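Local coordinates for protein dodecin (Thermus thermophilus, PDB 2UX9) that sequesters FMN, FAD and other flavins within a hollow dodecamer, can also bind coenzyme A, and may serve as a cofactor store, at residues K3-V8 and G63-E68; A20-A25 and Y56-E61. The protein carries 1 engineered substitution. All coordinates share one frame; numbering follows the deposited sequence. Where two conformers were deposited one is given.

Contact 1: K3-V8 and G63-E68; sequences KVYKKV and GFALEE. Engineered in segment 63-68: Ala65 (natural residue Arg). With FMN (flavin mononucleotide), chain P.
Lys6 and Phe64 face each other as a hydrogen-bonded antiparallel pair, Lys6 N to Phe64 O and Phe64 N to Lys6 O each 2.9 Å, and their side chains run alongside one another. Phe64 CG sits between its backbone N and carbonyl carbon (chi1 61°), which swings the ring back over Lys6, whose CB lies 4.1 Å from the ring centroid in a CH-pi contact. Val8 CG1 comes in at the ring's edge, 4.0 Å from Phe64 CE2; the extended Lys6 chain carries NZ onward to coenzyme A. These are neighbouring strands of the dodecin sheet, which runs on into a second subunit. FMN lies on the face of Tyr5 and the engineered Ala65: its O4' donates to Tyr5 OH (2.7 Å), its C8M methyl lies over the ring toward the rim, and Lys3 NZ reaches phosphate O2P at 2.7 Å. With alanine at Tyr5, O4' would probably lose its acceptor and C8M the ring it lies over. Beyond the Leu66 N to Val4 O bond the packing gives way to an exposed end, where Lys3 CA and Glu68 OE2 are 4.1 Å apart; a water accepts from Val4 N within bonding distance of Leu66 O and Glu68 OE2, a carboxylate also paired with Arg28 of the second subunit.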
# COMPACT_ATOMS: atom_id res chain seq x y z
N LYS C 3 10.27 27.76 1.64
CA LYS C 3 8.80 27.82 1.46
C LYS C 3 8.12 26.62 2.11
O LYS C 3 8.68 25.53 2.15
CB LYS C 3 8.43 27.83 -0.02
CG LYS C 3 8.57 29.17 -0.71
CD LYS C 3 7.64 29.23 -1.90
CE LYS C 3 7.76 30.54 -2.66
NZ LYS C 3 6.54 30.79 -3.47
N VAL C 4 6.91 26.84 2.62
CA VAL C 4 6.10 25.77 3.23
C VAL C 4 4.76 25.73 2.52
O VAL C 4 4.17 26.76 2.22
CB VAL C 4 5.93 25.97 4.74
CG1 VAL C 4 5.04 24.88 5.34
CG2 VAL C 4 7.29 25.97 5.43
N TYR C 5 4.30 24.52 2.21
CA TYR C 5 3.03 24.32 1.56
C TYR C 5 2.08 23.60 2.50
O TYR C 5 2.51 22.87 3.39
CB TYR C 5 3.19 23.48 0.28
CG TYR C 5 4.16 24.06 -0.72
CD1 TYR C 5 3.72 24.79 -1.81
CD2 TYR C 5 5.53 23.87 -0.57
CE1 TYR C 5 4.60 25.32 -2.73
CE2 TYR C 5 6.43 24.39 -1.49
CZ TYR C 5 5.96 25.12 -2.56
OH TYR C 5 6.85 25.64 -3.47
N LYS C 6 0.79 23.81 2.29
CA LYS C 6 -0.24 23.04 2.97
C LYS C 6 -0.99 22.21 1.94
O LYS C 6 -1.21 22.65 0.81
CB LYS C 6 -1.20 23.96 3.73
CG LYS C 6 -2.35 23.19 4.36
CD LYS C 6 -2.97 23.85 5.56
CE LYS C 6 -3.90 22.84 6.26
NZ LYS C 6 -4.74 23.43 7.32
N LYS C 7 -1.37 20.99 2.32
CA LYS C 7 -2.27 20.18 1.52
C LYS C 7 -3.60 20.03 2.24
O LYS C 7 -3.62 19.77 3.45
CB LYS C 7 -1.66 18.80 1.26
CG LYS C 7 -0.39 18.88 0.44
CD LYS C 7 0.35 17.56 0.35
CE LYS C 7 -0.39 16.57 -0.51
NZ LYS C 7 0.29 15.22 -0.52
N VAL C 8 -4.70 20.20 1.51
CA VAL C 8 -6.04 19.91 2.03
C VAL C 8 -6.75 18.91 1.13
O VAL C 8 -6.55 18.90 -0.07
CB VAL C 8 -6.89 21.17 2.20
CG1 VAL C 8 -6.26 22.11 3.21
CG2 VAL C 8 -7.11 21.85 0.87
N GLY C 63 -2.51 21.19 -3.02
CA GLY C 63 -1.36 21.82 -2.39
C GLY C 63 -1.26 23.29 -2.74
O GLY C 63 -1.39 23.67 -3.92
N PHE C 64 -1.01 24.11 -1.74
CA PHE C 64 -0.88 25.55 -1.92
C PHE C 64 0.24 26.13 -1.07
O PHE C 64 0.53 25.64 0.02
CB PHE C 64 -2.22 26.29 -1.70
CG PHE C 64 -2.82 26.14 -0.32
CD1 PHE C 64 -2.71 27.16 0.60
CD2 PHE C 64 -3.55 25.02 0.03
CE1 PHE C 64 -3.30 27.06 1.86
CE2 PHE C 64 -4.13 24.92 1.28
CZ PHE C 64 -4.00 25.93 2.19
N ALA C 65 0.90 27.16 -1.58
CA ALA C 65 2.01 27.79 -0.87
C ALA C 65 1.48 28.72 0.21
O ALA C 65 0.61 29.54 -0.05
CB ALA C 65 2.89 28.57 -1.84
N LEU C 66 2.01 28.58 1.43
CA LEU C 66 1.58 29.40 2.56
C LEU C 66 2.26 30.76 2.51
O LEU C 66 3.46 30.85 2.37
CB LEU C 66 1.90 28.69 3.87
CG LEU C 66 1.08 27.43 4.14
CD1 LEU C 66 1.53 26.77 5.44
CD2 LEU C 66 -0.41 27.72 4.19
N GLU C 67 1.45 31.81 2.62
CA GLU C 67 1.94 33.18 2.73
C GLU C 67 2.69 33.34 4.04
O GLU C 67 2.29 32.80 5.07
CB GLU C 67 0.78 34.17 2.64
CG GLU C 67 0.13 34.18 1.27
CD GLU C 67 -1.29 34.67 1.25
OE1 GLU C 67 -1.92 34.81 2.32
OE2 GLU C 67 -1.78 34.91 0.14
N GLU C 68 3.76 34.11 3.99
CA GLU C 68 4.63 34.25 5.14
C GLU C 68 4.37 35.56 5.87
O GLU C 68 4.58 36.63 5.31
CB GLU C 68 6.09 34.16 4.67
CG GLU C 68 6.34 32.87 3.90
CD GLU C 68 7.80 32.62 3.56
OE1 GLU C 68 8.66 33.41 3.99
OE2 GLU C 68 8.06 31.61 2.88
N1 FMN P . 4.21 20.29 -9.99
C2 FMN P . 3.63 19.58 -11.01
O2 FMN P . 3.62 20.04 -12.15
N3 FMN P . 3.09 18.34 -10.77
C4 FMN P . 3.12 17.80 -9.51
O4 FMN P . 2.31 16.89 -9.28
C4A FMN P . 3.72 18.50 -8.48
N5 FMN P . 3.81 17.98 -7.21
C5A FMN P . 4.41 18.68 -6.18
C6 FMN P . 4.46 18.13 -4.90
C7 FMN P . 5.05 18.82 -3.85
C7M FMN P . 5.29 18.12 -2.54
C8 FMN P . 5.58 20.09 -4.10
C8M FMN P . 6.13 20.92 -2.99
C9 FMN P . 5.53 20.65 -5.37
C9A FMN P . 4.94 19.95 -6.43
N10 FMN P . 4.86 20.48 -7.71
C10 FMN P . 4.27 19.75 -8.73
C1' FMN P . 5.31 21.89 -8.01
C2' FMN P . 4.31 22.93 -7.51
O2' FMN P . 3.08 22.78 -8.19
C3' FMN P . 4.82 24.36 -7.71
O3' FMN P . 5.03 24.63 -9.08
C4' FMN P . 6.12 24.64 -6.96
O4' FMN P . 6.06 24.15 -5.64
C5' FMN P . 6.37 26.14 -6.90
O5' FMN P . 5.34 26.67 -6.11
P FMN P . 5.35 28.19 -5.63
O1P FMN P . 4.00 28.50 -5.02
O2P FMN P . 6.44 28.35 -4.59
O3P FMN P . 5.62 29.08 -6.82
O HOH W 1 5.87 29.69 2.73

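Contact 2: A20-A25 and Y56-E61; sequences AAIQAA and YQVVLE. With FMN (flavin mononucleotide), chain H; FMN (flavin mononucleotide), chain B.
Two of the three helix residues that touch the strand are alanines, Ala21 and Ala25, which offer bare CB methyls; Ile22 is the third. This is the dodecin fold, in which helix 18-32 lies against one face of a three-stranded antiparallel sheet, here against its central strand. The short segments cross at -53° with their axes 7.8 Å apart, a close approach that the alanines permit. Val58 works with both its methyls: CG2 meets Ala21 CB at 3.8 Å, while CG1, anti to the backbone N (chi1 179°), reaches Ile22 CG1. Leu60 likewise splits its branches, CD2 against Ala25 CB at 3.8 Å and CD1 against Ile22 CG2 at 4.0 Å. The isoleucine therefore spans two strand residues with separate branches, CG1 on Val58 and CG2 on Leu60, crossing each obliquely. Leu18 of the same helix also packs on Val58, and Val53 of a neighbouring subunit on Ile22. The strand's other face serves the flavins. Val59 CG2 lies near the C7M methyl of one FMN, and Gln57 points away from the helix on an extended chain to grip the isoalloxazine of another FMN with both ends of its amide: NE2 donates to O2 at 2.9 Å, and N3 of that same flavin donates to Gln57 OE1 at 2.8 Å, N-H...O angle 167°.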
# COMPACT_ATOMS: atom_id res chain seq x y z
N ALA C 20 -14.80 17.38 -14.78
CA ALA C 20 -15.74 18.34 -14.21
C ALA C 20 -15.74 18.25 -12.68
O ALA C 20 -15.85 19.28 -12.01
CB ALA C 20 -17.15 18.11 -14.76
N ALA C 21 -15.60 17.05 -12.13
CA ALA C 21 -15.57 16.90 -10.67
C ALA C 21 -14.30 17.52 -10.08
O ALA C 21 -14.34 18.24 -9.07
CB ALA C 21 -15.69 15.44 -10.29
N ILE C 22 -13.17 17.28 -10.73
CA ILE C 22 -11.92 17.90 -10.31
C ILE C 22 -12.05 19.43 -10.39
O ILE C 22 -11.69 20.14 -9.45
CB ILE C 22 -10.75 17.42 -11.19
CG1 ILE C 22 -10.48 15.93 -10.93
CG2 ILE C 22 -9.50 18.25 -10.92
CD1 ILE C 22 -9.58 15.27 -11.95
N GLN C 23 -12.57 19.92 -11.50
CA GLN C 23 -12.69 21.36 -11.69
C GLN C 23 -13.63 21.99 -10.66
O GLN C 23 -13.39 23.12 -10.22
CB GLN C 23 -13.17 21.70 -13.11
CG GLN C 23 -12.15 21.37 -14.22
CD GLN C 23 -11.09 22.43 -14.41
OE1 GLN C 23 -10.61 23.05 -13.46
NE2 GLN C 23 -10.68 22.63 -15.66
N ALA C 24 -14.68 21.28 -10.26
CA ALA C 24 -15.59 21.80 -9.24
C ALA C 24 -14.86 21.99 -7.91
O ALA C 24 -15.05 23.00 -7.22
CB ALA C 24 -16.79 20.88 -9.06
N ALA C 25 -14.03 21.02 -7.53
CA ALA C 25 -13.28 21.15 -6.28
C ALA C 25 -12.34 22.35 -6.35
O ALA C 25 -12.25 23.14 -5.41
CB ALA C 25 -12.52 19.88 -5.95
N TYR C 56 -20.14 11.49 -10.19
CA TYR C 56 -18.71 11.16 -10.08
C TYR C 56 -18.18 11.93 -8.88
O TYR C 56 -18.54 13.09 -8.68
CB TYR C 56 -17.94 11.61 -11.32
CG TYR C 56 -18.32 10.87 -12.58
CD1 TYR C 56 -17.74 9.65 -12.89
CD2 TYR C 56 -19.26 11.38 -13.45
CE1 TYR C 56 -18.08 8.96 -14.02
CE2 TYR C 56 -19.62 10.69 -14.61
CZ TYR C 56 -19.01 9.48 -14.88
OH TYR C 56 -19.35 8.76 -16.00
N GLN C 57 -17.35 11.28 -8.07
CA GLN C 57 -16.79 11.87 -6.87
C GLN C 57 -15.28 11.66 -6.89
O GLN C 57 -14.82 10.52 -6.84
CB GLN C 57 -17.41 11.22 -5.63
CG GLN C 57 -18.93 11.39 -5.55
CD GLN C 57 -19.56 10.54 -4.47
OE1 GLN C 57 -19.02 9.50 -4.12
NE2 GLN C 57 -20.73 10.96 -3.96
N VAL C 58 -14.51 12.73 -6.99
CA VAL C 58 -13.07 12.61 -7.09
C VAL C 58 -12.47 13.20 -5.82
O VAL C 58 -12.67 14.37 -5.52
CB VAL C 58 -12.54 13.32 -8.33
CG1 VAL C 58 -11.03 13.19 -8.39
CG2 VAL C 58 -13.17 12.71 -9.57
N VAL C 59 -11.78 12.35 -5.07
CA VAL C 59 -11.14 12.73 -3.82
C VAL C 59 -9.75 13.18 -4.19
O VAL C 59 -9.00 12.42 -4.79
CB VAL C 59 -11.07 11.55 -2.85
CG1 VAL C 59 -10.42 11.99 -1.51
CG2 VAL C 59 -12.45 10.93 -2.64
N LEU C 60 -9.40 14.42 -3.86
CA LEU C 60 -8.09 14.91 -4.21
C LEU C 60 -7.46 15.74 -3.12
O LEU C 60 -8.14 16.36 -2.30
CB LEU C 60 -8.12 15.66 -5.55
CG LEU C 60 -8.93 16.95 -5.64
CD1 LEU C 60 -8.76 17.63 -7.01
CD2 LEU C 60 -10.41 16.72 -5.38
N GLU C 61 -6.14 15.70 -3.08
CA GLU C 61 -5.33 16.60 -2.26
C GLU C 61 -4.98 17.82 -3.09
O GLU C 61 -4.61 17.67 -4.26
CB GLU C 61 -4.03 15.91 -1.84
CG GLU C 61 -4.23 14.68 -0.95
CD GLU C 61 -4.45 15.03 0.50
OE1 GLU C 61 -4.73 14.11 1.29
OE2 GLU C 61 -4.34 16.23 0.86
N1 FMN H . -22.18 7.14 -1.10
C2 FMN H . -21.55 8.05 -1.90
O2 FMN H . -22.18 9.02 -2.29
N3 FMN H . -20.22 7.90 -2.22
C4 FMN H . -19.50 6.82 -1.74
O4 FMN H . -18.48 6.50 -2.35
C4A FMN H . -20.14 5.91 -0.91
N5 FMN H . -19.44 4.85 -0.38
C5A FMN H . -20.07 3.94 0.43
C6 FMN H . -19.33 2.87 0.95
C7 FMN H . -19.94 1.93 1.77
C7M FMN H . -19.09 0.91 2.46
C8 FMN H . -21.30 2.06 2.07
C8M FMN H . -22.03 1.02 2.87
C9 FMN H . -22.03 3.13 1.57
C9A FMN H . -21.42 4.08 0.74
N10 FMN H . -22.13 5.16 0.21
C10 FMN H . -21.48 6.07 -0.59
C1' FMN H . -23.63 5.31 0.43
C2' FMN H . -24.42 4.32 -0.43
O2' FMN H . -24.25 4.62 -1.79
C3' FMN H . -25.92 4.33 -0.11
O3' FMN H . -26.46 5.61 -0.37
C4' FMN H . -26.22 3.94 1.33
O4' FMN H . -25.47 2.80 1.69
C5' FMN H . -27.70 3.64 1.51
O5' FMN H . -28.04 2.60 0.61
P FMN H . -29.50 1.94 0.63
O1P FMN H . -29.56 1.00 -0.55
O2P FMN H . -29.70 1.16 1.91
O3P FMN H . -30.55 3.01 0.50
N1 FMN B . -22.02 7.19 2.73
C2 FMN B . -21.99 6.07 3.51
O2 FMN B . -23.04 5.65 3.96
N3 FMN B . -20.80 5.41 3.73
C4 FMN B . -19.63 5.87 3.18
O4 FMN B . -18.57 5.52 3.71
C4A FMN B . -19.66 7.01 2.38
N5 FMN B . -18.51 7.46 1.78
C5A FMN B . -18.54 8.59 0.99
C6 FMN B . -17.35 9.03 0.41
C7 FMN B . -17.35 10.17 -0.39
C7M FMN B . -16.11 10.51 -1.16
C8 FMN B . -18.55 10.86 -0.60
C8M FMN B . -18.58 12.15 -1.37
C9 FMN B . -19.73 10.41 -0.03
C9A FMN B . -19.73 9.27 0.78
N10 FMN B . -20.91 8.80 1.38
C10 FMN B . -20.86 7.66 2.16
C1' FMN B . -22.21 9.56 1.26
C2' FMN B . -22.22 10.81 2.15
O2' FMN B . -22.17 10.43 3.51
C3' FMN B . -23.46 11.68 1.93
O3' FMN B . -24.63 10.96 2.26
C4' FMN B . -23.57 12.21 0.51
O4' FMN B . -22.32 12.70 0.08
C5' FMN B . -24.60 13.33 0.42
O5' FMN B . -24.21 14.34 1.32
P FMN B . -24.99 15.74 1.38
O1P FMN B . -24.41 16.51 2.55
O2P FMN B . -24.79 16.51 0.10
O3P FMN B . -26.47 15.48 1.60

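Overall arrangement
From the N terminus the chain enters strand 4-14, whose first residues belong to contact 1, then passes into helix 18-32, which supplies 20-25 to contact 2. Strand 36-49 follows, forming the other outer strand within this chain, before the chain returns along the central strand 52-65. Residues 56-61 close the smaller loop on the helix; 63-68 close the larger one on 3-8, so contact 2 is nested inside contact 1. Contact 2 joins helix to sheet; contact 1 joins strand 4-14 to the central strand near both termini. Their centres lie about 20 Å apart, yet both draw on strand 52-65.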